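Local coordinates for DNA polymerase III subunit beta (Helicobacter pylori 26695, PDB 4S3I), which acts as a sliding clamp that tethers DNA polymerases and other proteins to DNA and makes them processive, at residues P134-V137 and D138-K142; L201-R204 and A205-I209; Q162-K166 and H167-S171. One frame throughout, in Å; residues are numbered along the deposited sequence.

Interaction 1: P134-V137 and D138-K142; sequences PFLV and DAFKK
L136 turns its CG anti to the backbone N (chi1 -175°), while F140, one helical turn on, sets its ring anti to the carbonyl carbon (chi1 -76°), and the two side chains meet on one flank of helix 135-143. This is an i to i+4 contact at the start of one of the two helices of the clamp's central domain, the other being helix 203-212. The isobutyl group of L136 lies over a face of the F140 ring: CG stands 4.2 Å from the ring centroid in a CH-pi contact, and L136 CD1 comes to 3.7 Å from F140 CE1, near the rim. The carbonyl of L136 shares this region, its O lying above the ring plane and offset toward the rim, while it accepts F140 N at 2.9 Å. The ring is thus held against both the side chain and the backbone of the preceding turn. Around the pair, M161 of strand 158-164 touches both side chains, and L206, I209 and L210 of helix 203-212 pack on F140, which places the ring between helix and sheet in the domain core.

The first turn is closed by D138 N, which bonds to P134 O at 3.0 Å; A139 N to F135 O and K141 N to V137 O carry the pattern on. On roughly the opposite side of the helix from L136 and F140, D138 and K142 form a salt bridge. The carboxylate of D138 also takes the backbone N-H of A365, and the ammonium of K142 also gives to A365 O, so the two ends grip both polar groups of one residue from the C-terminal part of the chain. Between them, K142 NZ meets D138 OD2 on its syn side at 2.8 Å, 20° out of the carboxylate plane.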
ATOM      1  N   PRO A 134       3.255 -28.733   4.908  1.00 31.17           N
ATOM      2  CA  PRO A 134       2.484 -27.522   4.602  1.00 29.15           C
ATOM      3  C   PRO A 134       1.182 -27.774   3.847  1.00 28.07           C
ATOM      4  O   PRO A 134       0.514 -26.807   3.485  1.00 27.59           O
ATOM      5  CB  PRO A 134       3.433 -26.711   3.702  1.00 39.30           C
ATOM      6  CG  PRO A 134       4.802 -27.300   3.931  1.00 40.77           C
ATOM      7  CD  PRO A 134       4.563 -28.748   4.226  1.00 34.14           C
ATOM      8  N   PHE A 135       0.811 -29.026   3.614  1.00 28.47           N
ATOM      9  CA  PHE A 135      -0.319 -29.302   2.710  1.00 30.79           C
ATOM     10  C   PHE A 135      -1.663 -28.632   3.074  1.00 28.08           C
ATOM     11  O   PHE A 135      -2.394 -28.181   2.191  1.00 30.82           O
ATOM     12  CB  PHE A 135      -0.512 -30.815   2.495  1.00 35.71           C
ATOM     13  CG  PHE A 135      -0.719 -31.588   3.763  1.00 37.53           C
ATOM     14  CD1 PHE A 135       0.329 -32.288   4.334  1.00 42.90           C
ATOM     15  CD2 PHE A 135      -1.963 -31.624   4.381  1.00 34.80           C
ATOM     16  CE1 PHE A 135       0.151 -33.007   5.500  1.00 47.17           C
ATOM     17  CE2 PHE A 135      -2.150 -32.337   5.554  1.00 40.01           C
ATOM     18  CZ  PHE A 135      -1.086 -33.032   6.114  1.00 45.56           C
ATOM     19  N   LEU A 136      -1.996 -28.567   4.360  1.00 28.37           N
ATOM     20  CA  LEU A 136      -3.286 -27.998   4.744  1.00 28.31           C
ATOM     21  C   LEU A 136      -3.338 -26.490   4.503  1.00 27.72           C
ATOM     22  O   LEU A 136      -4.297 -25.993   3.908  1.00 27.51           O
ATOM     23  CB  LEU A 136      -3.642 -28.348   6.194  1.00 30.34           C
ATOM     24  CG  LEU A 136      -5.029 -27.896   6.673  1.00 29.97           C
ATOM     25  CD1 LEU A 136      -6.130 -28.495   5.802  1.00 29.14           C
ATOM     26  CD2 LEU A 136      -5.243 -28.292   8.140  1.00 30.12           C
ATOM     27  N   VAL A 137      -2.315 -25.750   4.927  1.00 27.51           N
ATOM     28  CA  VAL A 137      -2.364 -24.304   4.698  1.00 27.03           C
ATOM     29  C   VAL A 137      -2.168 -23.978   3.213  1.00 27.19           C
ATOM     30  O   VAL A 137      -2.581 -22.919   2.734  1.00 26.31           O
ATOM     31  CB  VAL A 137      -1.378 -23.502   5.577  1.00 30.38           C
ATOM     32  CG1 VAL A 137      -1.491 -23.933   7.045  1.00 31.34           C
ATOM     33  CG2 VAL A 137       0.065 -23.646   5.067  1.00 33.07           C
ATOM     34  N   ASP A 138      -1.520 -24.888   2.494  1.00 27.22           N
ATOM     35  CA  ASP A 138      -1.378 -24.738   1.050  1.00 26.41           C
ATOM     36  C   ASP A 138      -2.764 -24.821   0.415  1.00 26.36           C
ATOM     37  O   ASP A 138      -3.131 -23.996  -0.413  1.00 26.04           O
ATOM     38  CB  ASP A 138      -0.458 -25.832   0.501  1.00 26.64           C
ATOM     39  CG  ASP A 138      -0.107 -25.618  -0.970  1.00 31.41           C
ATOM     40  OD1 ASP A 138       0.254 -24.482  -1.336  1.00 28.11           O
ATOM     41  OD2 ASP A 138      -0.194 -26.582  -1.764  1.00 32.12           O
ATOM     42  N   ALA A 139      -3.538 -25.821   0.823  1.00 26.74           N
ATOM     43  CA  ALA A 139      -4.915 -25.955   0.368  1.00 26.84           C
ATOM     44  C   ALA A 139      -5.732 -24.714   0.733  1.00 29.50           C
ATOM     45  O   ALA A 139      -6.491 -24.202  -0.083  1.00 26.57           O
ATOM     46  CB  ALA A 139      -5.555 -27.230   0.959  1.00 27.42           C
ATOM     47  N   PHE A 140      -5.588 -24.242   1.970  1.00 26.80           N
ATOM     48  CA  PHE A 140      -6.330 -23.069   2.429  1.00 26.75           C
ATOM     49  C   PHE A 140      -5.977 -21.847   1.576  1.00 26.30           C
ATOM     50  O   PHE A 140      -6.853 -21.108   1.128  1.00 26.28           O
ATOM     51  CB  PHE A 140      -6.018 -22.761   3.911  1.00 26.92           C
ATOM     52  CG  PHE A 140      -6.684 -23.685   4.889  1.00 27.48           C
ATOM     53  CD1 PHE A 140      -7.610 -24.630   4.468  1.00 27.84           C
ATOM     54  CD2 PHE A 140      -6.396 -23.590   6.248  1.00 42.05           C
ATOM     55  CE1 PHE A 140      -8.227 -25.483   5.376  1.00 28.65           C
ATOM     56  CE2 PHE A 140      -7.010 -24.438   7.167  1.00 41.69           C
ATOM     57  CZ  PHE A 140      -7.928 -25.382   6.729  1.00 36.45           C
ATOM     58  N   LYS A 141      -4.689 -21.628   1.362  1.00 26.02           N
ATOM     59  CA  LYS A 141      -4.271 -20.434   0.625  1.00 25.68           C
ATOM     60  C   LYS A 141      -4.729 -20.505  -0.834  1.00 31.51           C
ATOM     61  O   LYS A 141      -5.051 -19.485  -1.454  1.00 26.97           O
ATOM     62  CB  LYS A 141      -2.751 -20.268   0.700  1.00 25.53           C
ATOM     63  CG  LYS A 141      -2.242 -18.951   0.143  1.00 50.98           C
ATOM     64  CD  LYS A 141      -0.760 -19.034  -0.227  1.00 57.69           C
ATOM     65  CE  LYS A 141      -0.262 -17.705  -0.795  1.00 62.37           C
ATOM     66  NZ  LYS A 141       1.011 -17.832  -1.571  1.00 67.47           N
ATOM     67  N   LYS A 142      -4.781 -21.713  -1.383  1.00 29.06           N
ATOM     68  CA  LYS A 142      -5.104 -21.864  -2.799  1.00 29.25           C
ATOM     69  C   LYS A 142      -6.593 -21.712  -3.044  1.00 29.72           C
ATOM     70  O   LYS A 142      -7.024 -21.261  -4.102  1.00 27.80           O
ATOM     71  CB  LYS A 142      -4.583 -23.207  -3.323  1.00 25.62           C
ATOM     72  CG  LYS A 142      -3.098 -23.192  -3.622  1.00 25.45           C
ATOM     73  CD  LYS A 142      -2.559 -24.590  -3.977  1.00 27.99           C
ATOM     74  CE  LYS A 142      -1.083 -24.526  -4.395  1.00 25.59           C
ATOM     75  NZ  LYS A 142      -0.496 -25.900  -4.445  1.00 25.92           N
TER

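Interaction 2: L201-R204 and A205-I209; sequences LPKR and ALLEI
R204 O receives the amide of E208 at 2.9 Å, with an N-H...O angle of 166°, in one of three consecutive i to i+4 bonds that start helix 203-212. The other two run from L207 N to K203 O at 2.9 Å and from L206 N to P202 O at 3.0 Å. P202 occupies the N-cap position: its own carbonyl opens the helix, and its ring carbon CD lies 4.2 Å from A205 CB, just inside the first turn.

The tightest side-chain contact joins the strand end to the second turn of the helix. L201 points toward the helix, and its CD1 reaches I209 CD1 at 3.5 Å, closer than usual for two methyl groups, the two side chains crossing at about a right angle. I209 has CG1 anti to the carbonyl carbon (chi1 -75°), which carries CD1 back toward the strand. I159 and M161 of the neighbouring strand touch L201, and F235 touches I209, so this meeting of methyls is buried.

The flank bearing the charged side chains is built differently. K203 bends at chi2 and again at chi4; its CG passes 4.0 Å from L207 CD1, and its ammonium goes on to the carbonyls of A144 and I147, past the end of helix 135-143. R204 stays extended from CG to NE and gives NH2 to A21 O, whereas E208 pairs with K211. R204 NE and E208 OE2 lie 4.7 Å apart, too far for a salt bridge, though the opposite charges probably attract weakly. Strand 196-202, leading through the N-cap P202 into helix 203-212 and on to further antiparallel strands, fits the strand-helix-strands repeat of the DNA-clamp fold.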
ATOM      1  N   LEU A 201     -15.064 -23.862   8.390  1.00 31.63           N
ATOM      2  CA  LEU A 201     -14.353 -22.738   8.994  1.00 35.81           C
ATOM      3  C   LEU A 201     -14.707 -21.434   8.284  1.00 37.13           C
ATOM      4  O   LEU A 201     -14.580 -21.352   7.065  1.00 36.12           O
ATOM      5  CB  LEU A 201     -12.842 -22.904   8.865  1.00 30.71           C
ATOM      6  CG  LEU A 201     -12.011 -24.045   9.430  1.00 44.80           C
ATOM      7  CD1 LEU A 201     -10.731 -23.470   9.988  1.00 51.23           C
ATOM      8  CD2 LEU A 201     -12.731 -24.807  10.488  1.00 48.10           C
ATOM      9  N   PRO A 202     -15.104 -20.399   9.050  1.00 34.22           N
ATOM     10  CA  PRO A 202     -15.375 -19.075   8.454  1.00 35.75           C
ATOM     11  C   PRO A 202     -14.157 -18.515   7.736  1.00 32.06           C
ATOM     12  O   PRO A 202     -13.027 -18.815   8.136  1.00 31.56           O
ATOM     13  CB  PRO A 202     -15.689 -18.193   9.666  1.00 36.05           C
ATOM     14  CG  PRO A 202     -16.136 -19.162  10.749  1.00 39.55           C
ATOM     15  CD  PRO A 202     -15.327 -20.417  10.512  1.00 31.62           C
ATOM     16  N   LYS A 203     -14.383 -17.701   6.703  1.00 34.99           N
ATOM     17  CA  LYS A 203     -13.301 -17.106   5.919  1.00 32.50           C
ATOM     18  C   LYS A 203     -12.318 -16.323   6.784  1.00 28.69           C
ATOM     19  O   LYS A 203     -11.103 -16.422   6.604  1.00 28.13           O
ATOM     20  CB  LYS A 203     -13.882 -16.213   4.813  1.00 38.92           C
ATOM     21  CG  LYS A 203     -12.849 -15.461   3.951  1.00 48.46           C
ATOM     22  CD  LYS A 203     -12.274 -16.315   2.815  1.00 48.37           C
ATOM     23  CE  LYS A 203     -11.455 -15.471   1.814  1.00 47.05           C
ATOM     24  NZ  LYS A 203     -12.209 -15.102   0.567  1.00 44.27           N
ATOM     25  N   ARG A 204     -12.843 -15.565   7.745  1.00 30.56           N
ATOM     26  CA  ARG A 204     -11.978 -14.767   8.611  1.00 34.62           C
ATOM     27  C   ARG A 204     -10.978 -15.661   9.325  1.00 28.61           C
ATOM     28  O   ARG A 204      -9.781 -15.356   9.377  1.00 33.41           O
ATOM     29  CB  ARG A 204     -12.797 -13.992   9.652  1.00 37.37           C
ATOM     30  CG  ARG A 204     -11.916 -13.154  10.579  1.00 42.10           C
ATOM     31  CD  ARG A 204     -12.642 -12.746  11.843  1.00 46.42           C
ATOM     32  NE  ARG A 204     -11.771 -12.007  12.757  1.00 48.32           N
ATOM     33  CZ  ARG A 204     -12.191 -11.422  13.873  1.00 48.13           C
ATOM     34  NH1 ARG A 204     -13.473 -11.485  14.205  1.00 44.56           N
ATOM     35  NH2 ARG A 204     -11.332 -10.770  14.653  1.00 46.30           N
ATOM     36  N   ALA A 205     -11.479 -16.775   9.861  1.00 29.02           N
ATOM     37  CA  ALA A 205     -10.632 -17.743  10.538  1.00 29.59           C
ATOM     38  C   ALA A 205      -9.581 -18.267   9.577  1.00 28.37           C
ATOM     39  O   ALA A 205      -8.394 -18.384   9.923  1.00 28.07           O
ATOM     40  CB  ALA A 205     -11.476 -18.899  11.091  1.00 29.59           C
ATOM     41  N   LEU A 206     -10.022 -18.594   8.364  1.00 28.65           N
ATOM     42  CA  LEU A 206      -9.101 -19.069   7.323  1.00 27.79           C
ATOM     43  C   LEU A 206      -7.939 -18.092   7.157  1.00 27.28           C
ATOM     44  O   LEU A 206      -6.760 -18.469   7.215  1.00 27.03           O
ATOM     45  CB  LEU A 206      -9.855 -19.259   6.000  1.00 29.88           C
ATOM     46  CG  LEU A 206      -9.252 -20.162   4.908  1.00 37.07           C
ATOM     47  CD1 LEU A 206     -10.198 -20.265   3.724  1.00 38.88           C
ATOM     48  CD2 LEU A 206      -7.897 -19.697   4.419  1.00 49.39           C
ATOM     49  N   LEU A 207      -8.268 -16.827   6.954  1.00 27.22           N
ATOM     50  CA  LEU A 207      -7.235 -15.827   6.720  1.00 26.97           C
ATOM     51  C   LEU A 207      -6.320 -15.651   7.931  1.00 29.26           C
ATOM     52  O   LEU A 207      -5.105 -15.528   7.781  1.00 27.87           O
ATOM     53  CB  LEU A 207      -7.881 -14.512   6.308  1.00 29.81           C
ATOM     54  CG  LEU A 207      -8.634 -14.611   4.977  1.00 37.29           C
ATOM     55  CD1 LEU A 207      -9.533 -13.395   4.746  1.00 39.69           C
ATOM     56  CD2 LEU A 207      -7.638 -14.780   3.824  1.00 28.16           C
ATOM     57  N   GLU A 208      -6.890 -15.675   9.136  1.00 29.37           N
ATOM     58  CA  GLU A 208      -6.052 -15.631  10.332  1.00 29.00           C
ATOM     59  C   GLU A 208      -5.122 -16.845  10.442  1.00 30.29           C
ATOM     60  O   GLU A 208      -3.937 -16.697  10.746  1.00 27.04           O
ATOM     61  CB  GLU A 208      -6.905 -15.471  11.606  1.00 27.87           C
ATOM     62  CG  GLU A 208      -7.745 -14.199  11.639  1.00 34.72           C
ATOM     63  CD  GLU A 208      -6.948 -12.939  11.286  1.00 40.19           C
ATOM     64  OE1 GLU A 208      -5.722 -12.900  11.525  1.00 41.30           O
ATOM     65  OE2 GLU A 208      -7.562 -11.974  10.770  1.00 43.14           O
ATOM     66  N   ILE A 209      -5.660 -18.039  10.196  1.00 27.39           N
ATOM     67  CA  ILE A 209      -4.839 -19.248  10.210  1.00 27.43           C
ATOM     68  C   ILE A 209      -3.618 -19.110   9.308  1.00 27.31           C
ATOM     69  O   ILE A 209      -2.510 -19.537   9.660  1.00 27.54           O
ATOM     70  CB  ILE A 209      -5.655 -20.489   9.796  1.00 27.71           C
ATOM     71  CG1 ILE A 209      -6.560 -20.909  10.944  1.00 28.30           C
ATOM     72  CG2 ILE A 209      -4.736 -21.664   9.429  1.00 27.72           C
ATOM     73  CD1 ILE A 209      -7.790 -21.657  10.493  1.00 28.67           C
TER

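Interaction 3: Q162-K166 and H167-S171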
ATOM      1  N   GLN A 162     -13.718 -31.841   5.127  1.00 32.84           N
ATOM      2  CA  GLN A 162     -14.459 -33.091   5.248  1.00 34.15           C
ATOM      3  C   GLN A 162     -13.507 -34.231   5.586  1.00 37.16           C
ATOM      4  O   GLN A 162     -12.596 -34.543   4.806  1.00 34.59           O
ATOM      5  CB  GLN A 162     -15.194 -33.394   3.943  1.00 42.70           C
ATOM      6  CG  GLN A 162     -16.236 -34.504   4.032  1.00 49.58           C
ATOM      7  CD  GLN A 162     -17.107 -34.565   2.781  1.00 59.99           C
ATOM      8  OE1 GLN A 162     -18.213 -34.018   2.751  1.00 65.65           O
ATOM      9  NE2 GLN A 162     -16.602 -35.218   1.738  1.00 61.39           N
ATOM     10  N   PHE A 163     -13.707 -34.836   6.754  1.00 34.92           N
ATOM     11  CA  PHE A 163     -12.838 -35.910   7.229  1.00 38.60           C
ATOM     12  C   PHE A 163     -13.454 -37.267   6.946  1.00 39.76           C
ATOM     13  O   PHE A 163     -14.585 -37.539   7.361  1.00 43.67           O
ATOM     14  CB  PHE A 163     -12.611 -35.789   8.740  1.00 38.72           C
ATOM     15  CG  PHE A 163     -11.845 -34.560   9.147  1.00 36.10           C
ATOM     16  CD1 PHE A 163     -10.459 -34.588   9.234  1.00 34.39           C
ATOM     17  CD2 PHE A 163     -12.508 -33.384   9.460  1.00 34.59           C
ATOM     18  CE1 PHE A 163      -9.741 -33.460   9.618  1.00 33.65           C
ATOM     19  CE2 PHE A 163     -11.796 -32.240   9.836  1.00 33.83           C
ATOM     20  CZ  PHE A 163     -10.411 -32.284   9.921  1.00 33.36           C
ATOM     21  N   ASP A 164     -12.710 -38.116   6.244  1.00 42.23           N
ATOM     22  CA  ASP A 164     -13.083 -39.525   6.089  1.00 45.32           C
ATOM     23  C   ASP A 164     -12.086 -40.377   6.871  1.00 46.43           C
ATOM     24  O   ASP A 164     -10.984 -40.656   6.381  1.00 44.89           O
ATOM     25  CB  ASP A 164     -13.078 -39.930   4.607  1.00 45.93           C
ATOM     26  CG  ASP A 164     -13.573 -41.359   4.376  1.00 52.22           C
ATOM     27  OD1 ASP A 164     -13.178 -42.291   5.115  1.00 56.13           O
ATOM     28  OD2 ASP A 164     -14.366 -41.547   3.435  1.00 61.29           O
ATOM     29  N   GLN A 165     -12.474 -40.793   8.075  1.00 47.45           N
ATOM     30  CA  GLN A 165     -11.600 -41.580   8.943  1.00 45.80           C
ATOM     31  C   GLN A 165     -11.219 -42.914   8.297  1.00 48.16           C
ATOM     32  O   GLN A 165     -10.068 -43.345   8.387  1.00 41.44           O
ATOM     33  CB  GLN A 165     -12.252 -41.791  10.322  1.00 45.40           C
ATOM     34  CG  GLN A 165     -11.944 -43.138  11.007  1.00 62.36           C
ATOM     35  CD  GLN A 165     -10.615 -43.148  11.747  1.00 70.88           C
ATOM     36  OE1 GLN A 165      -9.750 -43.988  11.483  1.00 71.99           O
ATOM     37  NE2 GLN A 165     -10.454 -42.223  12.690  1.00 72.73           N
ATOM     38  N   LYS A 166     -12.178 -43.553   7.631  1.00 57.55           N
ATOM     39  CA  LYS A 166     -11.953 -44.887   7.079  1.00 69.10           C
ATOM     40  C   LYS A 166     -10.873 -44.871   6.012  1.00 61.99           C
ATOM     41  O   LYS A 166      -9.979 -45.722   5.991  1.00 56.94           O
ATOM     42  CB  LYS A 166     -13.238 -45.458   6.476  1.00 81.86           C
ATOM     43  CG  LYS A 166     -13.526 -46.885   6.904  1.00 96.76           C
ATOM     44  CD  LYS A 166     -14.183 -46.909   8.282  1.00108.94           C
ATOM     45  CE  LYS A 166     -13.456 -47.814   9.273  1.00115.17           C
ATOM     46  NZ  LYS A 166     -12.221 -47.179   9.821  1.00115.94           N
ATOM     47  N   HIS A 167     -10.961 -43.885   5.129  1.00 55.67           N
ATOM     48  CA  HIS A 167     -10.059 -43.818   3.999  1.00 52.48           C
ATOM     49  C   HIS A 167      -8.893 -42.871   4.267  1.00 46.45           C
ATOM     50  O   HIS A 167      -8.019 -42.706   3.418  1.00 46.05           O
ATOM     51  CB  HIS A 167     -10.839 -43.462   2.732  1.00 55.15           C
ATOM     52  CG  HIS A 167     -11.941 -44.432   2.425  1.00 67.98           C
ATOM     53  ND1 HIS A 167     -13.275 -44.116   2.562  1.00 72.78           N
ATOM     54  CD2 HIS A 167     -11.900 -45.726   2.017  1.00 68.48           C
ATOM     55  CE1 HIS A 167     -14.011 -45.166   2.235  1.00 75.68           C
ATOM     56  NE2 HIS A 167     -13.200 -46.155   1.905  1.00 72.28           N
ATOM     57  N   GLN A 168      -8.873 -42.289   5.469  1.00 39.87           N
ATOM     58  CA  GLN A 168      -7.795 -41.398   5.890  1.00 44.14           C
ATOM     59  C   GLN A 168      -7.578 -40.286   4.864  1.00 45.81           C
ATOM     60  O   GLN A 168      -6.453 -40.016   4.407  1.00 36.91           O
ATOM     61  CB  GLN A 168      -6.512 -42.186   6.150  1.00 50.21           C
ATOM     62  CG  GLN A 168      -6.650 -43.205   7.299  1.00 58.77           C
ATOM     63  CD  GLN A 168      -6.890 -42.548   8.667  1.00 66.01           C
ATOM     64  OE1 GLN A 168      -5.945 -42.182   9.369  1.00 69.85           O
ATOM     65  NE2 GLN A 168      -8.157 -42.410   9.050  1.00 63.10           N
ATOM     66  N   THR A 169      -8.682 -39.657   4.479  1.00 35.29           N
ATOM     67  CA  THR A 169      -8.609 -38.551   3.546  1.00 34.21           C
ATOM     68  C   THR A 169      -9.354 -37.353   4.093  1.00 33.83           C
ATOM     69  O   THR A 169     -10.422 -37.484   4.699  1.00 35.97           O
ATOM     70  CB  THR A 169      -9.142 -38.900   2.128  1.00 56.98           C
ATOM     71  OG1 THR A 169     -10.574 -38.942   2.138  1.00 63.97           O
ATOM     72  CG2 THR A 169      -8.581 -40.223   1.638  1.00 47.63           C
ATOM     73  N   LEU A 170      -8.767 -36.185   3.880  1.00 33.13           N
ATOM     74  CA  LEU A 170      -9.397 -34.931   4.237  1.00 33.94           C
ATOM     75  C   LEU A 170      -9.634 -34.168   2.945  1.00 33.88           C
ATOM     76  O   LEU A 170      -8.693 -33.911   2.180  1.00 31.12           O
ATOM     77  CB  LEU A 170      -8.484 -34.127   5.160  1.00 32.09           C
ATOM     78  CG  LEU A 170      -8.844 -32.656   5.385  1.00 36.38           C
ATOM     79  CD1 LEU A 170     -10.225 -32.538   6.027  1.00 33.38           C
ATOM     80  CD2 LEU A 170      -7.789 -31.998   6.259  1.00 33.66           C
ATOM     81  N   SER A 171     -10.892 -33.828   2.680  1.00 31.89           N
ATOM     82  CA  SER A 171     -11.209 -33.020   1.509  1.00 31.27           C
ATOM     83  C   SER A 171     -11.419 -31.575   1.932  1.00 32.71           C
ATOM     84  O   SER A 171     -12.041 -31.299   2.966  1.00 34.86           O
ATOM     85  CB  SER A 171     -12.452 -33.549   0.794  1.00 42.34           C
ATOM     86  OG  SER A 171     -12.293 -34.909   0.453  1.00 42.72           O
TER
HETATM   87  O   HOH W   1     -12.346 -36.750   2.743  1.00 36.66           O
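Strands 158-164 and 169-175 run antiparallel, the axes of their short segments 4.8 Å apart, and the turn between them ends in a G1 beta bulge in which Q168 and T169 both face D164. Q168 adopts the left-handed backbone conformation (phi 53°, psi 49°). Two-way bonds link Q162 with S171 and D164 with T169.

On one face of the hairpin, L170 CD1 sits over the centre of the F163 ring, 3.7 Å from its centroid and 11° off the normal. The other face is polar: one water donates to Q162 O and also bonds the hydroxyls of T169 and S171. At the turn the carboxylate of D164 takes two bonds from H167. OD1 receives the backbone N at 2.7 Å, and OD2 receives ring ND1 at 2.9 Å; the latter is almost straight and lies in the imidazole plane, although both donors stand above the carboxylate plane. K166 CB lies over one face of the same ring, toward the rim.

The geometry is consistent with a hydrogen on ND1, and the nearby carboxylate would probably favour a protonated imidazole.

All three contacts lie in the central domain of the clamp, and interaction 1 touches each of the other two. F140 CB lies 3.6 Å from L206 CD2 of interaction 2, so the two helices pack directly on each other, their contact centres about 12 Å apart. Toward the hairpin, L136 CD1 comes within 3.9 Å of L170 CD2 of interaction 3, bringing the leucine that covers F163 against the one that covers F140. Interactions 2 and 3 do not touch, their nearest atoms being about 8 Å apart, yet strands 196-202 and 158-164 are neighbours in one antiparallel sheet, and both helices pack on strand 158-164 of this sheet.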